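D-alanyl-D-alanine carboxypeptidase (Penicillin binding protein) family protein (Francisella tularensis subsp. tularensis, PDB 6OSU) probably removes the terminal D-alanine from peptidoglycan precursor peptides as a serine-type D-Ala-D-Ala carboxypeptidase of the penicillin-binding protein family. Local coordinates at residues A39-V51 against A176-Y188. Numbering follows the deposited sequence.
Sequences AWVTMDYRTGDIV and AHDMALLARSYIY
In the penicillin-binding-protein/beta-lactamase fold of this S11 peptidase, a helix lies against one face of the five-stranded antiparallel sheet, and the contact between strand 39-44 and helix 176-188 illustrates how an apolar row on Ala176 and Ala180 gives way to an arginine that bonds the backbone of a turn, with an aromatic contact beyond it. The two run the same general way, their axes 7.8 Å apart at an angle of 34°. At the start, Val41 lays CG1 between two alanines one helical turn apart, 3.9 Å from Ala176 CB and 3.8 Å from Ala180 CB. Met43 continues the apolar row: its chain bends at the last torsion (chi3 -64°), bringing CE over Ala180 and to the edge of the His177 ring. One face of that imidazole is covered by Ile50 CD1, the other by Leu181 CD1 from the helix itself.

Where the strand ends in the turn to strand 50-54, Arg184 takes over. Its side chain, extended from CG to NE, passes Met43 SD and brings the guanidinium edge-on to the backbone. Arg184 NE gives Tyr45 O a short, nearly straight bond (2.6 Å, 168°), while Arg184 NH2 adds a weak one to Tyr45 O and reaches Arg46 O at 3.2 Å, bent and from above that carbonyl's plane. Gly48 CA sits over one guanidinium face. Beyond, the Tyr45 ring receives Ile187 CG2 over its face in a CH-pi contact, 4.0 Å from the ring centroid. Within the turn, Asp44 OD1 accepts from Thr47 N, an Asx motif, and also from Thr47 OG1, which bonds Thr367 OG1 as well.

Tyr45 O thus carries the main bond and Arg46 O a poorer one; the guanidinium charge would probably polarise both carbonyls, and side-chain-to-backbone bonds tie turn to helix.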
ATOM      1  N   ALA A  39      11.062  13.081   1.197  1.00 56.83           N
ATOM      2  CA  ALA A  39      10.859  11.813   1.884  1.00 55.63           C
ATOM      3  C   ALA A  39      10.152  10.834   0.958  1.00 55.05           C
ATOM      4  O   ALA A  39       9.310  11.227   0.148  1.00 55.49           O
ATOM      5  CB  ALA A  39      10.046  11.999   3.170  1.00 54.41           C
ATOM      6  N   TRP A  40      10.500   9.555   1.096  1.00 53.96           N
ATOM      7  CA  TRP A  40       9.811   8.498   0.365  1.00 51.36           C
ATOM      8  C   TRP A  40      10.096   7.157   1.023  1.00 51.01           C
ATOM      9  O   TRP A  40      11.022   7.021   1.827  1.00 52.82           O
ATOM     10  CB  TRP A  40      10.219   8.455  -1.114  1.00 51.94           C
ATOM     11  CG  TRP A  40      11.565   7.837  -1.374  1.00 53.97           C
ATOM     12  CD1 TRP A  40      11.874   6.504  -1.380  1.00 53.88           C
ATOM     13  CD2 TRP A  40      12.779   8.528  -1.691  1.00 56.21           C
ATOM     14  NE1 TRP A  40      13.204   6.327  -1.666  1.00 56.09           N
ATOM     15  CE2 TRP A  40      13.783   7.553  -1.864  1.00 57.20           C
ATOM     16  CE3 TRP A  40      13.117   9.876  -1.842  1.00 57.85           C
ATOM     17  CZ2 TRP A  40      15.099   7.883  -2.179  1.00 58.92           C
ATOM     18  CZ3 TRP A  40      14.426  10.200  -2.156  1.00 60.40           C
ATOM     19  CH2 TRP A  40      15.400   9.208  -2.320  1.00 60.56           C
ATOM     20  N   VAL A  41       9.290   6.164   0.653  1.00 48.88           N
ATOM     21  CA  VAL A  41       9.501   4.783   1.073  1.00 48.44           C
ATOM     22  C   VAL A  41       8.859   3.866   0.041  1.00 47.22           C
ATOM     23  O   VAL A  41       7.817   4.190  -0.535  1.00 47.03           O
ATOM     24  CB  VAL A  41       8.937   4.518   2.488  1.00 48.38           C
ATOM     25  CG1 VAL A  41       7.417   4.537   2.477  1.00 46.04           C
ATOM     26  CG2 VAL A  41       9.460   3.187   3.035  1.00 48.83           C
ATOM     27  N   THR A  42       9.504   2.729  -0.211  1.00 48.22           N
ATOM     28  CA  THR A  42       8.960   1.682  -1.064  1.00 49.72           C
ATOM     29  C   THR A  42       8.996   0.377  -0.286  1.00 50.50           C
ATOM     30  O   THR A  42      10.055  -0.023   0.210  1.00 51.56           O
ATOM     31  CB  THR A  42       9.741   1.540  -2.376  1.00 52.44           C
ATOM     32  OG1 THR A  42       9.839   2.816  -3.022  1.00 54.75           O
ATOM     33  CG2 THR A  42       9.036   0.561  -3.315  1.00 51.42           C
ATOM     34  N   MET A  43       7.847  -0.283  -0.186  1.00 50.09           N
ATOM     35  CA  MET A  43       7.697  -1.467   0.646  1.00 51.46           C
ATOM     36  C   MET A  43       7.006  -2.569  -0.143  1.00 51.00           C
ATOM     37  O   MET A  43       6.066  -2.306  -0.898  1.00 50.10           O
ATOM     38  CB  MET A  43       6.896  -1.134   1.915  1.00 51.94           C
ATOM     39  CG  MET A  43       6.358  -2.335   2.661  1.00 54.06           C
ATOM     40  SD  MET A  43       5.266  -1.865   4.017  1.00 55.10           S
ATOM     41  CE  MET A  43       6.407  -0.978   5.076  1.00 55.33           C
ATOM     42  N   ASP A  44       7.484  -3.800   0.027  1.00 52.37           N
ATOM     43  CA  ASP A  44       6.812  -4.955  -0.552  1.00 53.21           C
ATOM     44  C   ASP A  44       5.613  -5.344   0.304  1.00 53.19           C
ATOM     45  O   ASP A  44       5.667  -5.301   1.536  1.00 53.43           O
ATOM     46  CB  ASP A  44       7.775  -6.136  -0.686  1.00 54.93           C
ATOM     47  CG  ASP A  44       7.089  -7.392  -1.190  1.00 56.49           C
ATOM     48  OD1 ASP A  44       6.635  -8.202  -0.355  1.00 57.16           O
ATOM     49  OD2 ASP A  44       6.981  -7.557  -2.425  1.00 57.06           O
ATOM     50  N   TYR A  45       4.523  -5.727  -0.360  1.00 53.61           N
ATOM     51  CA  TYR A  45       3.259  -5.912   0.344  1.00 52.60           C
ATOM     52  C   TYR A  45       3.261  -7.189   1.175  1.00 53.10           C
ATOM     53  O   TYR A  45       2.848  -7.181   2.341  1.00 54.17           O
ATOM     54  CB  TYR A  45       2.101  -5.919  -0.654  1.00 52.62           C
ATOM     55  CG  TYR A  45       0.813  -6.434  -0.061  1.00 52.91           C
ATOM     56  CD1 TYR A  45       0.136  -5.709   0.912  1.00 51.52           C
ATOM     57  CD2 TYR A  45       0.279  -7.651  -0.466  1.00 54.68           C
ATOM     58  CE1 TYR A  45      -1.036  -6.182   1.466  1.00 53.14           C
ATOM     59  CE2 TYR A  45      -0.896  -8.130   0.078  1.00 55.67           C
ATOM     60  CZ  TYR A  45      -1.549  -7.392   1.042  1.00 55.67           C
ATOM     61  OH  TYR A  45      -2.716  -7.867   1.587  1.00 57.95           O
ATOM     62  N   ARG A  46       3.720  -8.299   0.597  1.00 52.84           N
ATOM     63  CA  ARG A  46       3.602  -9.578   1.289  1.00 54.59           C
ATOM     64  C   ARG A  46       4.645  -9.736   2.391  1.00 55.96           C
ATOM     65  O   ARG A  46       4.352 -10.314   3.443  1.00 58.40           O
ATOM     66  CB  ARG A  46       3.693 -10.727   0.284  1.00 56.58           C
ATOM     67  CG  ARG A  46       2.418 -10.917  -0.527  1.00 56.99           C
ATOM     68  CD  ARG A  46       2.542 -12.057  -1.518  1.00 59.63           C
ATOM     69  NE  ARG A  46       3.562 -11.797  -2.529  1.00 61.52           N
ATOM     70  CZ  ARG A  46       3.806 -12.596  -3.564  1.00 65.62           C
ATOM     71  NH1 ARG A  46       3.100 -13.709  -3.728  1.00 69.47           N
ATOM     72  NH2 ARG A  46       4.756 -12.286  -4.437  1.00 64.80           N
ATOM     73  N   THR A  47       5.860  -9.236   2.182  1.00 54.93           N
ATOM     74  CA  THR A  47       6.899  -9.382   3.192  1.00 56.04           C
ATOM     75  C   THR A  47       6.958  -8.213   4.161  1.00 54.73           C
ATOM     76  O   THR A  47       7.544  -8.351   5.242  1.00 56.42           O
ATOM     77  CB  THR A  47       8.279  -9.534   2.540  1.00 56.18           C
ATOM     78  OG1 THR A  47       8.587  -8.345   1.802  1.00 55.75           O
ATOM     79  CG2 THR A  47       8.316 -10.739   1.605  1.00 56.20           C
ATOM     80  N   GLY A  48       6.373  -7.071   3.806  1.00 51.24           N
ATOM     81  CA  GLY A  48       6.583  -5.861   4.566  1.00 50.65           C
ATOM     82  C   GLY A  48       7.972  -5.277   4.448  1.00 52.59           C
ATOM     83  O   GLY A  48       8.245  -4.242   5.069  1.00 52.10           O
ATOM     84  N   ASP A  49       8.853  -5.898   3.665  1.00 54.02           N
ATOM     85  CA  ASP A  49      10.222  -5.425   3.528  1.00 54.19           C
ATOM     86  C   ASP A  49      10.278  -4.070   2.833  1.00 51.34           C
ATOM     87  O   ASP A  49       9.524  -3.796   1.893  1.00 50.71           O
ATOM     88  CB  ASP A  49      11.056  -6.435   2.742  1.00 57.34           C
ATOM     89  CG  ASP A  49      11.334  -7.700   3.528  1.00 59.46           C
ATOM     90  OD1 ASP A  49      11.081  -7.711   4.754  1.00 60.40           O
ATOM     91  OD2 ASP A  49      11.803  -8.683   2.914  1.00 59.63           O
ATOM     92  N   ILE A  50      11.199  -3.231   3.293  1.00 50.41           N
ATOM     93  CA  ILE A  50      11.468  -1.929   2.700  1.00 49.63           C
ATOM     94  C   ILE A  50      12.672  -2.074   1.781  1.00 51.28           C
ATOM     95  O   ILE A  50      13.748  -2.501   2.216  1.00 52.72           O
ATOM     96  CB  ILE A  50      11.720  -0.870   3.784  1.00 49.98           C
ATOM     97  CG1 ILE A  50      10.459  -0.673   4.630  1.00 49.56           C
ATOM     98  CG2 ILE A  50      12.201   0.434   3.157  1.00 49.12           C
ATOM     99  CD1 ILE A  50      10.719   0.024   5.948  1.00 50.98           C
ATOM    100  N   VAL A  51      12.495  -1.726   0.509  1.00 51.26           N
ATOM    101  CA  VAL A  51      13.560  -1.859  -0.481  1.00 53.93           C
ATOM    102  C   VAL A  51      14.182  -0.525  -0.865  1.00 55.63           C
ATOM    103  O   VAL A  51      15.249  -0.520  -1.502  1.00 57.30           O
ATOM    104  CB  VAL A  51      13.063  -2.592  -1.746  1.00 53.13           C
ATOM    105  CG1 VAL A  51      12.545  -3.976  -1.384  1.00 52.15           C
ATOM    106  CG2 VAL A  51      11.986  -1.772  -2.456  1.00 50.44           C
ATOM    107  N   ALA A 176       6.331   8.878   5.854  1.00 52.12           N
ATOM    108  CA  ALA A 176       6.205   7.975   4.715  1.00 52.59           C
ATOM    109  C   ALA A 176       6.125   6.527   5.178  1.00 52.21           C
ATOM    110  O   ALA A 176       5.372   5.729   4.611  1.00 52.04           O
ATOM    111  CB  ALA A 176       7.376   8.175   3.750  1.00 54.05           C
ATOM    112  N   HIS A 177       6.882   6.177   6.218  1.00 53.95           N
ATOM    113  CA  HIS A 177       6.817   4.824   6.763  1.00 55.19           C
ATOM    114  C   HIS A 177       5.447   4.545   7.369  1.00 53.85           C
ATOM    115  O   HIS A 177       4.857   3.483   7.139  1.00 52.00           O
ATOM    116  CB  HIS A 177       7.921   4.630   7.805  1.00 58.86           C
ATOM    117  CG  HIS A 177       8.026   3.230   8.327  1.00 61.29           C
ATOM    118  ND1 HIS A 177       8.764   2.911   9.448  1.00 63.75           N
ATOM    119  CD2 HIS A 177       7.497   2.066   7.881  1.00 60.91           C
ATOM    120  CE1 HIS A 177       8.679   1.612   9.672  1.00 64.02           C
ATOM    121  NE2 HIS A 177       7.916   1.076   8.737  1.00 62.23           N
ATOM    122  N   ASP A 178       4.921   5.495   8.147  1.00 54.73           N
ATOM    123  CA  ASP A 178       3.612   5.300   8.763  1.00 55.81           C
ATOM    124  C   ASP A 178       2.520   5.164   7.710  1.00 54.40           C
ATOM    125  O   ASP A 178       1.590   4.364   7.870  1.00 52.83           O
ATOM    126  CB  ASP A 178       3.297   6.456   9.709  1.00 58.91           C
ATOM    127  CG  ASP A 178       3.869   6.247  11.100  1.00 62.56           C
ATOM    128  OD1 ASP A 178       4.700   5.328  11.279  1.00 63.34           O
ATOM    129  OD2 ASP A 178       3.473   6.997  12.019  1.00 64.03           O
ATOM    130  N   MET A 179       2.615   5.937   6.624  1.00 54.88           N
ATOM    131  CA  MET A 179       1.598   5.860   5.581  1.00 53.67           C
ATOM    132  C   MET A 179       1.691   4.556   4.800  1.00 52.15           C
ATOM    133  O   MET A 179       0.666   4.036   4.342  1.00 50.59           O
ATOM    134  CB  MET A 179       1.712   7.063   4.649  1.00 54.86           C
ATOM    135  CG  MET A 179       0.994   8.295   5.177  1.00 56.31           C
ATOM    136  SD  MET A 179      -0.791   8.041   5.190  1.00 57.47           S
ATOM    137  CE  MET A 179      -1.311   9.272   6.389  1.00 59.25           C
ATOM    138  N   ALA A 180       2.898   4.005   4.647  1.00 52.27           N
ATOM    139  CA  ALA A 180       3.031   2.696   4.017  1.00 50.22           C
ATOM    140  C   ALA A 180       2.459   1.600   4.907  1.00 49.81           C
ATOM    141  O   ALA A 180       1.852   0.642   4.414  1.00 50.64           O
ATOM    142  CB  ALA A 180       4.498   2.417   3.686  1.00 49.61           C
ATOM    143  N   LEU A 181       2.644   1.723   6.223  1.00 49.82           N
ATOM    144  CA  LEU A 181       2.038   0.763   7.139  1.00 50.72           C
ATOM    145  C   LEU A 181       0.519   0.798   7.034  1.00 49.81           C
ATOM    146  O   LEU A 181      -0.133  -0.252   6.977  1.00 48.95           O
ATOM    147  CB  LEU A 181       2.492   1.049   8.571  1.00 52.51           C
ATOM    148  CG  LEU A 181       3.956   0.724   8.897  1.00 55.26           C
ATOM    149  CD1 LEU A 181       4.367   1.329  10.229  1.00 57.47           C
ATOM    150  CD2 LEU A 181       4.181  -0.782   8.909  1.00 56.36           C
ATOM    151  N   LEU A 182      -0.060   2.000   6.986  1.00 48.97           N
ATOM    152  CA  LEU A 182      -1.505   2.128   6.843  1.00 48.32           C
ATOM    153  C   LEU A 182      -1.984   1.491   5.543  1.00 47.34           C
ATOM    154  O   LEU A 182      -2.953   0.722   5.533  1.00 45.80           O
ATOM    155  CB  LEU A 182      -1.907   3.602   6.903  1.00 47.54           C
ATOM    156  CG  LEU A 182      -3.381   3.909   6.633  1.00 46.36           C
ATOM    157  CD1 LEU A 182      -4.257   3.160   7.616  1.00 46.39           C
ATOM    158  CD2 LEU A 182      -3.634   5.410   6.715  1.00 45.89           C
ATOM    159  N   ALA A 183      -1.303   1.792   4.434  1.00 46.27           N
ATOM    160  CA  ALA A 183      -1.715   1.247   3.143  1.00 43.86           C
ATOM    161  C   ALA A 183      -1.661  -0.275   3.145  1.00 44.74           C
ATOM    162  O   ALA A 183      -2.601  -0.937   2.697  1.00 45.22           O
ATOM    163  CB  ALA A 183      -0.839   1.816   2.029  1.00 43.03           C
ATOM    164  N   ARG A 184      -0.566  -0.850   3.653  1.00 46.54           N
ATOM    165  CA  ARG A 184      -0.444  -2.306   3.695  1.00 48.62           C
ATOM    166  C   ARG A 184      -1.575  -2.936   4.500  1.00 50.67           C
ATOM    167  O   ARG A 184      -2.157  -3.945   4.084  1.00 52.24           O
ATOM    168  CB  ARG A 184       0.911  -2.706   4.277  1.00 48.85           C
ATOM    169  CG  ARG A 184       1.171  -4.203   4.266  1.00 49.93           C
ATOM    170  CD  ARG A 184       2.560  -4.530   4.805  1.00 51.47           C
ATOM    171  NE  ARG A 184       2.881  -5.949   4.671  1.00 53.35           N
ATOM    172  CZ  ARG A 184       3.092  -6.773   5.692  1.00 54.42           C
ATOM    173  NH1 ARG A 184       3.031  -6.322   6.939  1.00 53.97           N
ATOM    174  NH2 ARG A 184       3.377  -8.049   5.466  1.00 55.94           N
ATOM    175  N   SER A 185      -1.902  -2.353   5.655  1.00 49.80           N
ATOM    176  CA  SER A 185      -3.030  -2.851   6.437  1.00 50.83           C
ATOM    177  C   SER A 185      -4.336  -2.742   5.654  1.00 49.69           C
ATOM    178  O   SER A 185      -5.187  -3.639   5.715  1.00 49.50           O
ATOM    179  CB  SER A 185      -3.122  -2.082   7.755  1.00 51.48           C
ATOM    180  OG  SER A 185      -4.200  -2.550   8.543  1.00 54.49           O
ATOM    181  N   TYR A 186      -4.505  -1.650   4.906  1.00 49.00           N
ATOM    182  CA  TYR A 186      -5.721  -1.444   4.125  1.00 49.27           C
ATOM    183  C   TYR A 186      -5.881  -2.523   3.059  1.00 50.00           C
ATOM    184  O   TYR A 186      -6.955  -3.124   2.925  1.00 50.51           O
ATOM    185  CB  TYR A 186      -5.681  -0.050   3.495  1.00 48.14           C
ATOM    186  CG  TYR A 186      -7.021   0.544   3.134  1.00 48.44           C
ATOM    187  CD1 TYR A 186      -7.346   1.838   3.520  1.00 48.65           C
ATOM    188  CD2 TYR A 186      -7.944  -0.165   2.383  1.00 49.08           C
ATOM    189  CE1 TYR A 186      -8.560   2.399   3.184  1.00 48.85           C
ATOM    190  CE2 TYR A 186      -9.161   0.386   2.043  1.00 49.86           C
ATOM    191  CZ  TYR A 186      -9.462   1.668   2.447  1.00 50.44           C
ATOM    192  OH  TYR A 186     -10.674   2.225   2.112  1.00 52.51           O
ATOM    193  N   ILE A 187      -4.819  -2.781   2.287  1.00 50.22           N
ATOM    194  CA  ILE A 187      -4.864  -3.824   1.261  1.00 51.75           C
ATOM    195  C   ILE A 187      -5.275  -5.154   1.871  1.00 52.20           C
ATOM    196  O   ILE A 187      -6.062  -5.911   1.291  1.00 54.19           O
ATOM    197  CB  ILE A 187      -3.499  -3.958   0.559  1.00 53.48           C
ATOM    198  CG1 ILE A 187      -2.943  -2.601   0.160  1.00 53.88           C
ATOM    199  CG2 ILE A 187      -3.617  -4.850  -0.661  1.00 54.43           C
ATOM    200  CD1 ILE A 187      -3.838  -1.874  -0.719  1.00 54.38           C
ATOM    201  N   TYR A 188      -4.735  -5.460   3.047  1.00 51.85           N
ATOM    202  CA  TYR A 188      -4.897  -6.785   3.628  1.00 53.79           C
ATOM    203  C   TYR A 188      -6.280  -6.962   4.242  1.00 54.96           C
ATOM    204  O   TYR A 188      -6.957  -7.962   3.983  1.00 55.26           O
ATOM    205  CB  TYR A 188      -3.799  -7.019   4.668  1.00 53.93           C
ATOM    206  CG  TYR A 188      -3.935  -8.316   5.418  1.00 56.78           C
ATOM    207  CD1 TYR A 188      -3.564  -9.521   4.833  1.00 58.14           C
ATOM    208  CD2 TYR A 188      -4.431  -8.339   6.714  1.00 57.90           C
ATOM    209  CE1 TYR A 188      -3.689 -10.714   5.520  1.00 60.36           C
ATOM    210  CE2 TYR A 188      -4.559  -9.526   7.408  1.00 60.49           C
ATOM    211  CZ  TYR A 188      -4.188 -10.710   6.806  1.00 61.58           C
ATOM    212  OH  TYR A 188      -4.317 -11.891   7.497  1.00 64.53           O
TER